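DUF416 domain-containing protein (Shewanella baltica, PDB 2Q9R) is of unknown function but belongs to the DUF416 family, folds as an all-helical protein paired with a second subunit, and binds benzoic acid in the crystal. Local coordinates at residues Phe38-Phe44 against Phe87-Val92; Ala53-Leu57 against Ile102-Leu106; Ser121-Ser125 against Glu158-Gln162; Ser124-Val128 against Ser193-Ile197. All blocks are in the same frame, centred on the assembly; numbering follows the deposited sequence.

In the fold
From the N terminus, helix 17-42 runs into contact 1, where Phe-38-Phe-44 meets the loop Phe-87-Val-92 leading into helix 92-111. Contact 2 opens within that loop closure, on helix 47-62, but closes beyond it on helix 92-111, so contacts 1 and 2 cross, their centres about 22 Å apart. Contacts 3 and 4 follow in series and both start from helix 120-136: contact 3 closes a loop of 32 residues on helix 153-170, contact 4 a longer one of 64 on the loop Ser-193-Ile-197 near the C terminus. They share Ser-124 and Ser-125 and touch through Glu-158 and Asn-194. Contacts 1 and 4 both reach the benzoic acid and the second subunit.

Contact 1: Phe38-Phe44 against Phe87-Val92; sequences FSEVCEF and FEAYGV. With BEZ (benzoic acid), chain E; SO4 (sulfate ion), chain B.
Phe-38 drives the edge of its ring into the face of Phe-87, and this T-shaped pair is the tight part of the contact. The planes stand at 75° with centroids 4.9 Å apart, and CZ of Phe-38 sits over the middle of the Phe-87 ring. One face of Phe-38 is covered by the start of helix 92-111: CA of Val-92 makes a CH-pi contact 4.0 Å from the Phe-38 ring centroid. With CG anti to the backbone N (chi1 168°), the Phe-38 ring swings across to Gly-91 and Val-92. Phe-87 directs its own edge at Phe-44 in an offset edge-to-face pair, planes at 81°, with Phe-87 CZ 3.7 Å from Phe-44 CD1.

On the looser side, Cys-42 and Ala-89 are partly exposed, unlike the buried Phe-38, Gly-91 and Val-92. Cys-42 SG rests 3.7 Å from Ala-89 CB and lies obliquely to the Phe-87 ring. Here a sulfate, probably from the crystallisation liquor, takes a nearly straight bond of 3.1 Å from Ala-89 N to its O3, and a weak one from Glu-88 N. Pro-82 touches all three phenylalanines. The result is an aromatic cluster at the end of helix 17-42, beside which Phe-38 and Gly-91 help line the benzoic acid pocket.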
loop_
_atom_site.group_PDB
_atom_site.type_symbol
_atom_site.label_atom_id
_atom_site.label_comp_id
_atom_site.label_asym_id
_atom_site.label_seq_id
_atom_site.Cartn_x
_atom_site.Cartn_y
_atom_site.Cartn_z
ATOM N N PHE A 38 2.606 4.341 -15.831
ATOM C CA PHE A 38 1.573 4.312 -16.842
ATOM C C PHE A 38 2.151 4.451 -18.261
ATOM O O PHE A 38 1.752 3.747 -19.196
ATOM C CB PHE A 38 0.546 5.408 -16.579
ATOM C CG PHE A 38 -0.392 5.629 -17.736
ATOM C CD1 PHE A 38 -1.376 4.703 -18.010
ATOM C CD2 PHE A 38 -0.276 6.738 -18.557
ATOM C CE1 PHE A 38 -2.234 4.890 -19.044
ATOM C CE2 PHE A 38 -1.157 6.921 -19.632
ATOM C CZ PHE A 38 -2.131 6.005 -19.863
ATOM N N SER A 39 3.065 5.393 -18.404
ATOM C CA SER A 39 3.599 5.762 -19.695
ATOM C C SER A 39 4.354 4.602 -20.299
ATOM O O SER A 39 4.291 4.350 -21.513
ATOM C CB SER A 39 4.533 6.983 -19.542
ATOM O OG SER A 39 5.222 7.241 -20.750
ATOM N N GLU A 40 5.063 3.892 -19.437
ATOM C CA GLU A 40 5.864 2.788 -19.853
ATOM C C GLU A 40 4.980 1.601 -20.188
ATOM O O GLU A 40 5.140 0.978 -21.219
ATOM C CB GLU A 40 6.828 2.454 -18.738
ATOM C CG GLU A 40 7.625 1.197 -18.926
ATOM C CD GLU A 40 8.286 0.772 -17.627
ATOM O OE1 GLU A 40 8.890 1.656 -16.950
ATOM O OE2 GLU A 40 8.174 -0.434 -17.289
ATOM N N VAL A 41 4.018 1.311 -19.319
ATOM C CA VAL A 41 3.144 0.178 -19.500
ATOM C C VAL A 41 2.163 0.382 -20.653
ATOM O O VAL A 41 1.912 -0.515 -21.417
ATOM C CB VAL A 41 2.364 -0.131 -18.178
ATOM C CG1 VAL A 41 1.250 -1.207 -18.397
ATOM C CG2 VAL A 41 3.377 -0.549 -17.086
ATOM N N CYS A 42 1.565 1.548 -20.735
ATOM C CA CYS A 42 0.546 1.783 -21.750
ATOM C C CYS A 42 1.101 2.472 -23.009
ATOM O O CYS A 42 0.342 2.743 -23.916
ATOM C CB CYS A 42 -0.598 2.572 -21.152
ATOM S SG CYS A 42 -1.531 1.603 -19.933
ATOM N N GLU A 43 2.415 2.713 -23.046
ATOM C CA GLU A 43 3.125 3.269 -24.212
ATOM C C GLU A 43 2.476 4.584 -24.627
ATOM O O GLU A 43 2.043 4.744 -25.761
ATOM C CB GLU A 43 3.171 2.255 -25.350
ATOM C CG GLU A 43 3.753 0.918 -24.914
ATOM C CD GLU A 43 3.871 -0.104 -26.033
ATOM O OE1 GLU A 43 2.868 -0.783 -26.355
ATOM O OE2 GLU A 43 4.989 -0.240 -26.576
ATOM N N PHE A 44 2.371 5.488 -23.654
ATOM C CA PHE A 44 1.789 6.800 -23.848
ATOM C C PHE A 44 2.662 7.882 -23.227
ATOM O O PHE A 44 3.125 7.742 -22.104
ATOM C CB PHE A 44 0.374 6.909 -23.246
ATOM C CG PHE A 44 -0.218 8.291 -23.404
ATOM C CD1 PHE A 44 -0.924 8.621 -24.546
ATOM C CD2 PHE A 44 0.028 9.288 -22.450
ATOM C CE1 PHE A 44 -1.407 9.912 -24.717
ATOM C CE2 PHE A 44 -0.440 10.578 -22.623
ATOM C CZ PHE A 44 -1.169 10.887 -23.751
ATOM N N PHE A 87 -7.885 4.218 -22.702
ATOM C CA PHE A 87 -7.162 3.172 -21.953
ATOM C C PHE A 87 -8.065 2.349 -21.071
ATOM O O PHE A 87 -8.884 2.905 -20.373
ATOM C CB PHE A 87 -6.065 3.809 -21.087
ATOM C CG PHE A 87 -5.063 4.556 -21.894
ATOM C CD1 PHE A 87 -3.978 3.890 -22.450
ATOM C CD2 PHE A 87 -5.247 5.897 -22.178
ATOM C CE1 PHE A 87 -3.085 4.542 -23.251
ATOM C CE2 PHE A 87 -4.346 6.572 -22.996
ATOM C CZ PHE A 87 -3.254 5.889 -23.527
ATOM N N GLU A 88 -7.909 1.025 -21.104
ATOM C CA GLU A 88 -8.591 0.140 -20.154
ATOM C C GLU A 88 -7.856 0.048 -18.814
ATOM O O GLU A 88 -8.471 -0.207 -17.787
ATOM C CB GLU A 88 -8.696 -1.271 -20.699
ATOM C CG GLU A 88 -9.642 -1.425 -21.887
ATOM C CD GLU A 88 -9.910 -2.890 -22.207
ATOM O OE1 GLU A 88 -9.772 -3.741 -21.289
ATOM O OE2 GLU A 88 -10.253 -3.189 -23.370
ATOM N N ALA A 89 -6.544 0.205 -18.837
ATOM C CA ALA A 89 -5.736 0.127 -17.618
ATOM C C ALA A 89 -6.129 1.229 -16.633
ATOM O O ALA A 89 -6.387 2.351 -17.038
ATOM C CB ALA A 89 -4.264 0.185 -17.954
ATOM N N TYR A 90 -6.173 0.888 -15.340
ATOM C CA TYR A 90 -6.538 1.826 -14.281
ATOM C C TYR A 90 -5.533 3.009 -14.214
ATOM O O TYR A 90 -5.912 4.137 -13.862
ATOM C CB TYR A 90 -6.646 1.141 -12.880
ATOM C CG TYR A 90 -7.069 2.148 -11.833
ATOM C CD1 TYR A 90 -8.399 2.540 -11.717
ATOM C CD2 TYR A 90 -6.126 2.787 -11.043
ATOM C CE1 TYR A 90 -8.796 3.504 -10.805
ATOM C CE2 TYR A 90 -6.502 3.760 -10.131
ATOM C CZ TYR A 90 -7.834 4.139 -10.030
ATOM O OH TYR A 90 -8.197 5.101 -9.110
ATOM N N GLY A 91 -4.265 2.729 -14.526
ATOM C CA GLY A 91 -3.178 3.712 -14.409
ATOM C C GLY A 91 -3.414 5.029 -15.112
ATOM O O GLY A 91 -2.825 6.067 -14.743
ATOM N N VAL A 92 -4.278 5.038 -16.115
ATOM C CA VAL A 92 -4.631 6.293 -16.758
ATOM C C VAL A 92 -5.083 7.329 -15.722
ATOM O O VAL A 92 -4.772 8.509 -15.849
ATOM C CB VAL A 92 -5.696 6.110 -17.878
ATOM C CG1 VAL A 92 -7.060 5.652 -17.302
ATOM C CG2 VAL A 92 -5.803 7.401 -18.713
HETATM C C BEZ E . -1.735 0.448 -11.240
HETATM O O1 BEZ E . -1.527 0.003 -10.066
HETATM O O2 BEZ E . -2.537 -0.109 -12.050
HETATM C C1 BEZ E . -0.999 1.661 -11.695
HETATM C C2 BEZ E . -0.528 1.748 -13.027
HETATM C C3 BEZ E . 0.163 2.895 -13.415
HETATM C C4 BEZ E . 0.368 3.930 -12.507
HETATM C C5 BEZ E . -0.100 3.830 -11.195
HETATM C C6 BEZ E . -0.804 2.687 -10.778
HETATM S S SO4 B . -4.634 -0.459 -22.272
HETATM O O1 SO4 B . -5.306 -1.200 -23.340
HETATM O O2 SO4 B . -3.461 0.191 -22.855
HETATM O O3 SO4 B . -5.470 0.574 -21.697
HETATM O O4 SO4 B . -4.288 -1.430 -21.221
#

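Contact 2: Ala53-Leu57 against Ile102-Leu106; sequences ALELL and ISTLL
Two helices of the all-helical core, 47-62 and 92-111, pack here side by side through aliphatic groups. Their short segments run in broadly the same direction, axes 11.1 Å apart and inclined at 35°. Leu-57 has the largest share of the contact, dividing its two methyls. CD1 lies against both Ile-102 CG2 and Leu-105 CD2, whereas CD2 meets Leu-106 CD2 at 3.8 Å. Leu-57 and Leu-105 lie alongside each other, pointing opposite ways, while Leu-106 comes in at a slant.

Ile-102 also splits its branches. Its CG2 methyl, anti to the backbone N, reaches Ala-53 CB at 3.8 Å. The other branch turns beside the backbone N (chi1 -64°) and carries CD1 across the Leu-54 side chain at about a right angle, 4.0 Å from Leu-54 CG. The CA atoms of Ala-53 and Ile-102 are 7.5 Å apart, and the spacing is nearly the same between Leu-57 CA and Leu-106 CA, 7.7 Å.

All six touching residues are buried. Helix 17-42 adds to the cluster through Thr-25, which touches Leu-57 and Leu-105, while Leu-77 of helix 70-79 covers Ile-102 and Leu-106. Aliphatic packing of this kind between helices running the same way is typical of the hydrophobic core of an all-helical fold.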
loop_
_atom_site.group_PDB
_atom_site.type_symbol
_atom_site.label_atom_id
_atom_site.label_comp_id
_atom_site.label_asym_id
_atom_site.label_seq_id
_atom_site.Cartn_x
_atom_site.Cartn_y
_atom_site.Cartn_z
ATOM N N ALA A 53 9.110 20.259 -16.180
ATOM C CA ALA A 53 8.247 21.164 -15.449
ATOM C C ALA A 53 8.570 21.140 -13.950
ATOM O O ALA A 53 8.690 22.187 -13.308
ATOM C CB ALA A 53 6.744 20.830 -15.724
ATOM N N LEU A 54 8.762 19.959 -13.400
ATOM C CA LEU A 54 9.075 19.861 -11.965
ATOM C C LEU A 54 10.377 20.572 -11.569
ATOM O O LEU A 54 10.443 21.202 -10.520
ATOM C CB LEU A 54 9.046 18.415 -11.496
ATOM C CG LEU A 54 7.651 17.781 -11.274
ATOM C CD1 LEU A 54 7.728 16.244 -11.352
ATOM C CD2 LEU A 54 6.990 18.273 -9.955
ATOM N N GLU A 55 11.406 20.451 -12.400
ATOM C CA GLU A 55 12.688 21.010 -12.122
ATOM C C GLU A 55 12.598 22.537 -12.141
ATOM O O GLU A 55 13.179 23.195 -11.298
ATOM C CB GLU A 55 13.690 20.492 -13.177
ATOM C CG GLU A 55 15.096 21.173 -13.109
ATOM C CD GLU A 55 15.943 20.751 -11.891
ATOM O OE1 GLU A 55 16.260 19.542 -11.788
ATOM O OE2 GLU A 55 16.306 21.630 -11.062
ATOM N N LEU A 56 11.815 23.075 -13.077
ATOM C CA LEU A 56 11.519 24.498 -13.116
ATOM C C LEU A 56 10.699 24.932 -11.899
ATOM O O LEU A 56 10.947 25.991 -11.343
ATOM C CB LEU A 56 10.824 24.852 -14.449
ATOM C CG LEU A 56 11.691 24.743 -15.728
ATOM C CD1 LEU A 56 10.848 24.894 -17.013
ATOM C CD2 LEU A 56 12.769 25.806 -15.757
ATOM N N LEU A 57 9.749 24.115 -11.439
ATOM C CA LEU A 57 9.030 24.459 -10.205
ATOM C C LEU A 57 9.971 24.475 -8.994
ATOM O O LEU A 57 9.881 25.369 -8.137
ATOM C CB LEU A 57 7.851 23.504 -9.939
ATOM C CG LEU A 57 6.694 23.699 -10.927
ATOM C CD1 LEU A 57 5.827 22.439 -11.014
ATOM C CD2 LEU A 57 5.873 24.951 -10.622
ATOM N N ILE A 102 0.455 19.145 -11.841
ATOM C CA ILE A 102 1.549 19.994 -12.249
ATOM C C ILE A 102 0.991 21.151 -13.054
ATOM O O ILE A 102 1.371 22.314 -12.813
ATOM C CB ILE A 102 2.629 19.206 -13.040
ATOM C CG1 ILE A 102 3.261 18.158 -12.112
ATOM C CG2 ILE A 102 3.674 20.168 -13.570
ATOM C CD1 ILE A 102 4.031 17.020 -12.823
ATOM N N SER A 103 0.062 20.860 -13.960
ATOM C CA SER A 103 -0.553 21.919 -14.751
ATOM C C SER A 103 -1.279 22.931 -13.867
ATOM O O SER A 103 -1.156 24.125 -14.074
ATOM C CB SER A 103 -1.540 21.358 -15.770
ATOM O OG SER A 103 -0.926 20.444 -16.659
ATOM N N THR A 104 -2.086 22.433 -12.925
ATOM C CA THR A 104 -2.808 23.276 -11.962
ATOM C C THR A 104 -1.840 24.157 -11.143
ATOM O O THR A 104 -2.042 25.343 -11.000
ATOM C CB THR A 104 -3.646 22.396 -11.015
ATOM O OG1 THR A 104 -4.518 21.573 -11.801
ATOM C CG2 THR A 104 -4.451 23.234 -10.015
ATOM N N LEU A 105 -0.757 23.576 -10.649
ATOM C CA LEU A 105 0.228 24.365 -9.884
ATOM C C LEU A 105 0.922 25.454 -10.709
ATOM O O LEU A 105 1.075 26.610 -10.241
ATOM C CB LEU A 105 1.246 23.413 -9.233
ATOM C CG LEU A 105 2.401 24.091 -8.522
ATOM C CD1 LEU A 105 1.890 25.153 -7.486
ATOM C CD2 LEU A 105 3.276 23.002 -7.884
ATOM N N LEU A 106 1.394 25.099 -11.912
ATOM C CA LEU A 106 1.973 26.093 -12.798
ATOM C C LEU A 106 0.950 27.174 -13.122
ATOM O O LEU A 106 1.276 28.355 -13.128
ATOM C CB LEU A 106 2.445 25.468 -14.102
ATOM C CG LEU A 106 3.843 24.880 -14.199
ATOM C CD1 LEU A 106 3.967 24.059 -15.480
ATOM C CD2 LEU A 106 4.883 25.987 -14.151
#

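Contact 3: Ser121-Ser125 against Glu158-Gln162; sequences SKLSS and EKELQ
Carbonyl O of Ser-121 is gripped by two donors, one from each helix. Within its own helix it takes the usual bond from Ser-125 N, and from across the gap it receives Gln-162 NE2 at 3.0 Å, with an N-H...O angle of 166°. The same amide answers with its other end: Ser-121 OG donates to Gln-162 OE1 at 2.6 Å, in the carbonyl plane and on a lone pair. Gln-162 thus reads both the hydroxyl and the carbonyl of one residue, which fixes which way round its amide lies.

A second bond from NE2, 2.9 Å to Glu-158 OE2, leaves close to the amide plane and approaches the anti side of the carboxylate from 32° outside its plane. Both hydrogens of the Gln-162 amide are therefore used. Glu-158 OE2 is also the acceptor for Ser-124 OG in a very short bond of 2.5 Å. The Glu-158 side chain bends at chi2 after CG leaves anti to the backbone N, which folds the carboxylate back beside the serine and the glutamine one turn on. Ser-125 contributes mainly its CB, lying near Glu-158 CG and Gln-162 NE2.

Arg-30 of helix 17-42 forms a salt bridge with the other oxygen, Glu-158 OE1, so this buried carboxylate has a compensating charge and is probably ionised. The two segments run roughly antiparallel, at 151°, joining helix 120-136 to helix 153-170. Phe-8 of helix 8-14 touches Ser-121 and Gln-162, and Met-31 of helix 17-42 lies on Ser-124.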
loop_
_atom_site.group_PDB
_atom_site.type_symbol
_atom_site.label_atom_id
_atom_site.label_comp_id
_atom_site.label_asym_id
_atom_site.label_seq_id
_atom_site.Cartn_x
_atom_site.Cartn_y
_atom_site.Cartn_z
ATOM N N SER A 121 -3.520 19.639 -2.398
ATOM C CA SER A 121 -3.671 18.660 -1.275
ATOM C C SER A 121 -4.780 17.625 -1.507
ATOM O O SER A 121 -4.598 16.425 -1.266
ATOM C CB SER A 121 -3.943 19.347 0.075
ATOM O OG SER A 121 -4.266 18.363 1.090
ATOM N N LYS A 122 -5.944 18.115 -1.903
ATOM C CA LYS A 122 -7.094 17.285 -2.210
ATOM C C LYS A 122 -6.877 16.402 -3.435
ATOM O O LYS A 122 -7.340 15.263 -3.507
ATOM C CB LYS A 122 -8.294 18.184 -2.452
ATOM C CG LYS A 122 -8.786 18.896 -1.171
ATOM C CD LYS A 122 -9.985 19.820 -1.460
ATOM C CE LYS A 122 -10.594 20.436 -0.170
ATOM N NZ LYS A 122 -11.758 21.345 -0.480
ATOM N N LEU A 123 -6.172 16.920 -4.428
ATOM C CA LEU A 123 -5.904 16.138 -5.607
ATOM C C LEU A 123 -5.089 14.921 -5.202
ATOM O O LEU A 123 -5.414 13.779 -5.552
ATOM C CB LEU A 123 -5.208 17.010 -6.636
ATOM C CG LEU A 123 -4.930 16.369 -7.986
ATOM C CD1 LEU A 123 -4.795 17.443 -9.078
ATOM C CD2 LEU A 123 -3.670 15.518 -7.869
ATOM N N SER A 124 -4.075 15.155 -4.368
ATOM C CA SER A 124 -3.195 14.078 -3.938
ATOM C C SER A 124 -3.954 13.052 -3.149
ATOM O O SER A 124 -3.792 11.864 -3.418
ATOM C CB SER A 124 -2.020 14.601 -3.105
ATOM O OG SER A 124 -1.113 13.547 -2.793
ATOM N N SER A 125 -4.775 13.500 -2.183
ATOM C CA SER A 125 -5.488 12.571 -1.371
ATOM C C SER A 125 -6.599 11.851 -2.140
ATOM O O SER A 125 -6.883 10.671 -1.882
ATOM C CB SER A 125 -5.964 13.197 -0.051
ATOM O OG SER A 125 -6.772 14.308 -0.291
ATOM N N GLU A 158 -0.560 8.651 3.288
ATOM C CA GLU A 158 -0.896 9.929 2.684
ATOM C C GLU A 158 -1.153 11.012 3.725
ATOM O O GLU A 158 -0.557 12.096 3.677
ATOM C CB GLU A 158 -2.085 9.773 1.736
ATOM C CG GLU A 158 -2.544 11.059 1.038
ATOM C CD GLU A 158 -1.605 11.541 -0.071
ATOM O OE1 GLU A 158 -0.644 10.838 -0.418
ATOM O OE2 GLU A 158 -1.835 12.647 -0.595
ATOM N N LYS A 159 -2.029 10.718 4.677
ATOM C CA LYS A 159 -2.286 11.651 5.775
ATOM C C LYS A 159 -1.055 12.035 6.568
ATOM O O LYS A 159 -0.871 13.223 6.902
ATOM C CB LYS A 159 -3.340 11.067 6.736
ATOM C CG LYS A 159 -3.679 12.023 7.881
ATOM C CD LYS A 159 -4.593 11.380 8.933
ATOM C CE LYS A 159 -4.365 11.982 10.311
ATOM N NZ LYS A 159 -5.398 11.518 11.287
ATOM N N GLU A 160 -0.244 11.035 6.915
ATOM C CA GLU A 160 0.986 11.259 7.672
ATOM C C GLU A 160 2.027 12.067 6.889
ATOM O O GLU A 160 2.615 13.007 7.419
ATOM C CB GLU A 160 1.555 9.908 8.166
ATOM C CG GLU A 160 0.719 9.325 9.324
ATOM C CD GLU A 160 1.086 7.867 9.715
ATOM O OE1 GLU A 160 2.145 7.369 9.249
ATOM O OE2 GLU A 160 0.297 7.242 10.476
ATOM N N LEU A 161 2.229 11.739 5.618
ATOM C CA LEU A 161 3.155 12.509 4.806
ATOM C C LEU A 161 2.673 13.962 4.612
ATOM O O LEU A 161 3.444 14.892 4.795
ATOM C CB LEU A 161 3.400 11.791 3.470
ATOM C CG LEU A 161 4.377 12.341 2.402
ATOM C CD1 LEU A 161 3.830 13.601 1.682
ATOM C CD2 LEU A 161 5.741 12.587 2.985
ATOM N N GLN A 162 1.410 14.177 4.270
ATOM C CA GLN A 162 0.922 15.557 4.123
ATOM C C GLN A 162 1.030 16.358 5.435
ATOM O O GLN A 162 1.366 17.532 5.408
ATOM C CB GLN A 162 -0.525 15.599 3.610
ATOM C CG GLN A 162 -0.699 15.192 2.155
ATOM C CD GLN A 162 -1.837 15.896 1.497
ATOM O OE1 GLN A 162 -2.107 17.065 1.798
ATOM N NE2 GLN A 162 -2.535 15.191 0.577
#

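Contact 4: Ser124-Val128 against Ser193-Ile197; sequences SSSTV and SNIGI. With BEZ (benzoic acid), chain E.
The turn before the C terminus, which lends Ile-195 and Ile-197 to the benzoic acid pocket, is held here against helix 120-136. Asn-194 makes the polar link: its chi1 of 51° carries ND2 to Ser-124 O, to which it donates at 3.2 Å with an N-H...O angle of 148°. A water bridges the same ND2, 3.0 Å away, to Thr-127 OG1, accepting from the asparagine and donating to the threonine. The Asn-194 side chain crosses that of Thr-127 at about a right angle. Asn-194 OD1 is taken by Asn-34 of helix 17-42, while Thr-127 OG1 also bonds Asp-97.

Val-128 CG2 packs closely on Asn-194 O, at 3.1 Å. Ile-195 CG2 lies 3.7 Å from Val-128 CA, while its other branch ends in CD1, 3.8 Å from benzoic acid C6. Ile-197 lays CG1 by the same ring, 3.7 Å from C5. Ser-193 OG accepts from Ile-195 N, an ST turn, and also from Ile-197 N, which probably helps to hold the loop in shape. Each polar end of the buried Asn-194 amide thus has partners; the turn gives the ligand an aliphatic wall, while His-152 NE2 and Ser-136 OG of the second subunit hydrogen-bond it, placing the pocket at the subunit interface.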
loop_
_atom_site.group_PDB
_atom_site.type_symbol
_atom_site.label_atom_id
_atom_site.label_comp_id
_atom_site.label_asym_id
_atom_site.label_seq_id
_atom_site.Cartn_x
_atom_site.Cartn_y
_atom_site.Cartn_z
ATOM N N SER A 124 -4.075 15.155 -4.368
ATOM C CA SER A 124 -3.195 14.078 -3.938
ATOM C C SER A 124 -3.954 13.052 -3.149
ATOM O O SER A 124 -3.792 11.864 -3.418
ATOM C CB SER A 124 -2.020 14.601 -3.105
ATOM O OG SER A 124 -1.113 13.547 -2.793
ATOM N N SER A 125 -4.775 13.500 -2.183
ATOM C CA SER A 125 -5.488 12.571 -1.371
ATOM C C SER A 125 -6.599 11.851 -2.140
ATOM O O SER A 125 -6.883 10.671 -1.882
ATOM C CB SER A 125 -5.964 13.197 -0.051
ATOM O OG SER A 125 -6.772 14.308 -0.291
ATOM N N SER A 126 -7.234 12.527 -3.077
ATOM C CA SER A 126 -8.274 11.859 -3.855
ATOM C C SER A 126 -7.734 10.735 -4.716
ATOM O O SER A 126 -8.408 9.733 -4.920
ATOM C CB SER A 126 -8.974 12.865 -4.754
ATOM O OG SER A 126 -9.505 13.886 -3.937
ATOM N N THR A 127 -6.536 10.924 -5.267
ATOM C CA THR A 127 -5.913 9.877 -6.049
ATOM C C THR A 127 -5.830 8.605 -5.216
ATOM O O THR A 127 -6.153 7.491 -5.673
ATOM C CB THR A 127 -4.502 10.310 -6.581
ATOM O OG1 THR A 127 -4.668 11.463 -7.404
ATOM C CG2 THR A 127 -3.887 9.229 -7.409
ATOM N N VAL A 128 -5.433 8.778 -3.972
ATOM C CA VAL A 128 -5.311 7.618 -3.044
ATOM C C VAL A 128 -6.681 6.995 -2.692
ATOM O O VAL A 128 -6.848 5.771 -2.725
ATOM C CB VAL A 128 -4.578 8.004 -1.776
ATOM C CG1 VAL A 128 -4.451 6.742 -0.852
ATOM C CG2 VAL A 128 -3.222 8.579 -2.147
ATOM N N SER A 193 5.355 6.808 -4.831
ATOM C CA SER A 193 4.250 7.740 -5.103
ATOM C C SER A 193 3.236 7.693 -3.988
ATOM O O SER A 193 3.311 6.845 -3.111
ATOM C CB SER A 193 3.541 7.419 -6.419
ATOM O OG SER A 193 2.572 6.367 -6.307
ATOM N N ASN A 194 2.231 8.539 -4.093
ATOM C CA ASN A 194 1.118 8.572 -3.123
ATOM C C ASN A 194 0.289 7.356 -3.139
ATOM O O ASN A 194 -0.464 7.134 -2.194
ATOM C CB ASN A 194 0.223 9.807 -3.367
ATOM C CG ASN A 194 -0.215 9.946 -4.799
ATOM O OD1 ASN A 194 0.441 9.416 -5.711
ATOM N ND2 ASN A 194 -1.248 10.730 -5.032
ATOM N N ILE A 195 0.425 6.540 -4.185
ATOM C CA ILE A 195 -0.270 5.248 -4.227
ATOM C C ILE A 195 0.706 4.054 -4.250
ATOM O O ILE A 195 0.337 2.919 -4.641
ATOM C CB ILE A 195 -1.368 5.162 -5.309
ATOM C CG1 ILE A 195 -0.848 5.469 -6.715
ATOM C CG2 ILE A 195 -2.540 6.062 -4.978
ATOM C CD1 ILE A 195 -1.777 4.845 -7.797
ATOM N N GLY A 196 1.939 4.315 -3.825
ATOM C CA GLY A 196 2.920 3.272 -3.572
ATOM C C GLY A 196 3.737 2.804 -4.771
ATOM O O GLY A 196 4.382 1.773 -4.732
ATOM N N ILE A 197 3.698 3.565 -5.846
ATOM C CA ILE A 197 4.425 3.222 -7.064
ATOM C C ILE A 197 5.869 3.672 -7.023
ATOM O O ILE A 197 6.214 4.840 -6.698
ATOM C CB ILE A 197 3.725 3.818 -8.318
ATOM C CG1 ILE A 197 2.290 3.264 -8.402
ATOM C CG2 ILE A 197 4.566 3.505 -9.544
ATOM C CD1 ILE A 197 2.238 1.719 -8.482
HETATM C C BEZ E . -1.735 0.448 -11.240
HETATM O O1 BEZ E . -1.527 0.003 -10.066
HETATM O O2 BEZ E . -2.537 -0.109 -12.050
HETATM C C1 BEZ E . -0.999 1.661 -11.695
HETATM C C2 BEZ E . -0.528 1.748 -13.027
HETATM C C3 BEZ E . 0.163 2.895 -13.415
HETATM C C4 BEZ E . 0.368 3.930 -12.507
HETATM C C5 BEZ E . -0.100 3.830 -11.195
HETATM C C6 BEZ E . -0.804 2.687 -10.778
HETATM O O HOH W 1 -2.126 12.226 -7.428
#